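Local coordinates for protein amino Transferase (Eubacterium rectale, PDB 3ELE) that probably transfers amino groups between amino acids and 2-oxo acids, using pyridoxal-5'-phosphate, as a dimeric class I and II aminotransferase, at residues 113-118 and 241-246. Sequence-based numbering, arbitrary orientation.
Sequences SICFRA and LVCYSY. With PLP (pyridoxal-5'-phosphate), chain E.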
loop_
_atom_site.group_PDB
_atom_site.type_symbol
_atom_site.label_atom_id
_atom_site.label_comp_id
_atom_site.label_asym_id
_atom_site.label_seq_id
_atom_site.Cartn_x
_atom_site.Cartn_y
_atom_site.Cartn_z
ATOM N N SER A 113 9.160 1.647 -3.947
ATOM C CA SER A 113 8.304 1.380 -5.116
ATOM C C SER A 113 7.913 2.685 -5.817
ATOM O O SER A 113 8.091 2.808 -7.045
ATOM C CB SER A 113 7.062 0.569 -4.717
ATOM O OG SER A 113 7.429 -0.721 -4.240
ATOM N N ILE A 114 7.446 3.659 -5.027
ATOM C CA ILE A 114 7.095 5.013 -5.518
ATOM C C ILE A 114 8.263 5.677 -6.240
ATOM O O ILE A 114 8.065 6.250 -7.304
ATOM C CB ILE A 114 6.622 5.951 -4.347
ATOM C CG1 ILE A 114 5.230 5.548 -3.880
ATOM C CG2 ILE A 114 6.576 7.405 -4.773
ATOM C CD1 ILE A 114 4.840 6.164 -2.578
ATOM N N CYS A 115 9.470 5.599 -5.663
ATOM C CA CYS A 115 10.678 6.199 -6.283
ATOM C C CYS A 115 11.041 5.586 -7.642
ATOM O O CYS A 115 11.286 6.320 -8.595
ATOM C CB CYS A 115 11.889 6.163 -5.345
ATOM S SG CYS A 115 11.733 7.276 -3.920
ATOM N N PHE A 116 11.058 4.260 -7.732
ATOM C CA PHE A 116 11.390 3.598 -9.003
ATOM C C PHE A 116 10.281 3.812 -10.033
ATOM O O PHE A 116 10.567 4.082 -11.218
ATOM C CB PHE A 116 11.685 2.116 -8.829
ATOM C CG PHE A 116 12.778 1.813 -7.832
ATOM C CD1 PHE A 116 14.040 2.399 -7.951
ATOM C CD2 PHE A 116 12.561 0.888 -6.802
ATOM C CE1 PHE A 116 15.069 2.095 -7.023
ATOM C CE2 PHE A 116 13.570 0.573 -5.887
ATOM C CZ PHE A 116 14.826 1.177 -5.992
ATOM N N ARG A 117 9.027 3.740 -9.574
ATOM C CA ARG A 117 7.862 3.992 -10.432
ATOM C C ARG A 117 7.852 5.433 -10.980
ATOM O O ARG A 117 7.614 5.646 -12.165
ATOM C CB ARG A 117 6.570 3.681 -9.673
ATOM C CG ARG A 117 5.281 3.703 -10.485
ATOM C CD ARG A 117 5.348 2.826 -11.732
ATOM N NE ARG A 117 4.044 2.683 -12.386
ATOM C CZ ARG A 117 3.135 1.731 -12.149
ATOM N NH1 ARG A 117 3.354 0.758 -11.282
ATOM N NH2 ARG A 117 1.994 1.734 -12.830
ATOM N N ALA A 118 8.138 6.407 -10.115
ATOM C CA ALA A 118 8.211 7.824 -10.518
ATOM C C ALA A 118 9.382 8.116 -11.455
ATOM O O ALA A 118 9.264 8.907 -12.365
ATOM C CB ALA A 118 8.297 8.748 -9.274
ATOM N N LEU A 241 16.537 11.392 -3.024
ATOM C CA LEU A 241 15.223 11.004 -2.525
ATOM C C LEU A 241 15.513 10.143 -1.314
ATOM O O LEU A 241 16.353 9.250 -1.408
ATOM C CB LEU A 241 14.448 10.201 -3.571
ATOM C CG LEU A 241 13.960 11.001 -4.780
ATOM C CD1 LEU A 241 13.577 10.087 -5.950
ATOM C CD2 LEU A 241 12.793 11.909 -4.353
ATOM N N VAL A 242 14.872 10.434 -0.175
ATOM C CA VAL A 242 15.062 9.661 1.061
ATOM C C VAL A 242 13.807 8.843 1.320
ATOM O O VAL A 242 12.709 9.378 1.255
ATOM C CB VAL A 242 15.413 10.544 2.279
ATOM C CG1 VAL A 242 15.565 9.679 3.551
ATOM C CG2 VAL A 242 16.707 11.357 1.998
ATOM N N CYS A 243 14.003 7.542 1.559
ATOM C CA CYS A 243 12.954 6.574 1.871
ATOM C C CYS A 243 13.203 6.164 3.306
ATOM O O CYS A 243 14.302 5.689 3.643
ATOM C CB CYS A 243 13.038 5.348 0.954
ATOM S SG CYS A 243 12.743 5.761 -0.772
ATOM N N TYR A 244 12.194 6.367 4.140
ATOM C CA TYR A 244 12.275 6.060 5.534
ATOM C C TYR A 244 11.001 5.339 5.987
ATOM O O TYR A 244 9.979 5.376 5.305
ATOM C CB TYR A 244 12.487 7.375 6.299
ATOM C CG TYR A 244 12.681 7.165 7.779
ATOM C CD1 TYR A 244 13.916 6.726 8.291
ATOM C CD2 TYR A 244 11.607 7.314 8.670
ATOM C CE1 TYR A 244 14.086 6.492 9.650
ATOM C CE2 TYR A 244 11.768 7.082 10.038
ATOM C CZ TYR A 244 13.004 6.679 10.525
ATOM O OH TYR A 244 13.138 6.456 11.879
ATOM N N SER A 245 11.109 4.612 7.088
ATOM C CA SER A 245 9.963 4.023 7.749
ATOM C C SER A 245 10.259 3.878 9.236
ATOM O O SER A 245 11.417 3.912 9.651
ATOM C CB SER A 245 9.574 2.683 7.136
ATOM O OG SER A 245 10.398 1.625 7.586
ATOM N N TYR A 246 9.192 3.706 10.015
ATOM C CA TYR A 246 9.270 3.520 11.470
ATOM C C TYR A 246 9.280 2.037 11.876
ATOM O O TYR A 246 9.075 1.718 13.045
ATOM C CB TYR A 246 8.141 4.314 12.153
ATOM C CG TYR A 246 8.279 5.799 11.904
ATOM C CD1 TYR A 246 7.723 6.386 10.761
ATOM C CD2 TYR A 246 9.005 6.618 12.776
ATOM C CE1 TYR A 246 7.865 7.747 10.500
ATOM C CE2 TYR A 246 9.148 8.015 12.521
ATOM C CZ TYR A 246 8.578 8.557 11.377
ATOM O OH TYR A 246 8.686 9.900 11.077
HETATM N N1 PLP E . 15.095 -1.681 3.271
HETATM C C2 PLP E . 15.935 -2.575 3.938
HETATM C C2A PLP E . 17.407 -2.522 3.682
HETATM C C3 PLP E . 15.402 -3.495 4.864
HETATM O O3 PLP E . 16.224 -4.367 5.538
HETATM C C4 PLP E . 14.008 -3.549 5.095
HETATM C C4A PLP E . 13.487 -4.823 5.734
HETATM O O4A PLP E . 13.216 -5.798 5.032
HETATM C C5 PLP E . 13.171 -2.622 4.401
HETATM C C6 PLP E . 13.727 -1.694 3.487
HETATM C C5A PLP E . 11.663 -2.610 4.546
HETATM O O4P PLP E . 11.203 -1.754 5.544
HETATM P P PLP E . 9.608 -1.564 5.680
HETATM O O1P PLP E . 9.300 -0.159 6.112
HETATM O O2P PLP E . 9.099 -2.465 6.767
HETATM O O3P PLP E . 8.894 -1.866 4.403
#
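C115 alone carries the helix side of this contact, its thiol reaching across to C243 and L241 of strand 240-245. Segment 113-118 is the C-terminal half of helix 108-119. S113 packs on F140 of helix 136-143, and its OG bonds back to A109 O. I114 leans on V276 of helix 269-282. The SG of C115 meets the SG of C243 at 3.6 Å, sulfur to sulfur; both cysteines hold SG anti to their own carbonyl carbon (chi1 -69° and -64°), which brings the two sulfurs together. That separation is van der Waals contact, far longer than a disulfide. The same sulfur rests on the side of L241, 3.9 Å from CD1 and 4.0 Å from CB, so it sits against both inward-pointing residues of the strand. V242, between them, points to the other side of the sheet. F116 packs on F140 and V141 and meets F127 edge-to-face. R117 heads for the second subunit, packing on its M8, while A118 touches A275 of helix 269-282. Backbone hydrogen bonds tie L241 and C243 to A216 of strand 213-217, and V242 to L261 of strand 258-261, in the large mixed sheet of the PLP-dependent aminotransferase fold. Two residues past C243, S245 OG donates a 2.6 Å hydrogen bond to O1P of PLP, which A108 N also binds. Chemically, the contact is small, buried and apolar: two cysteines not joined by a disulfide and a leucine join by dispersion a helix that starts at the cofactor and a strand that ends there.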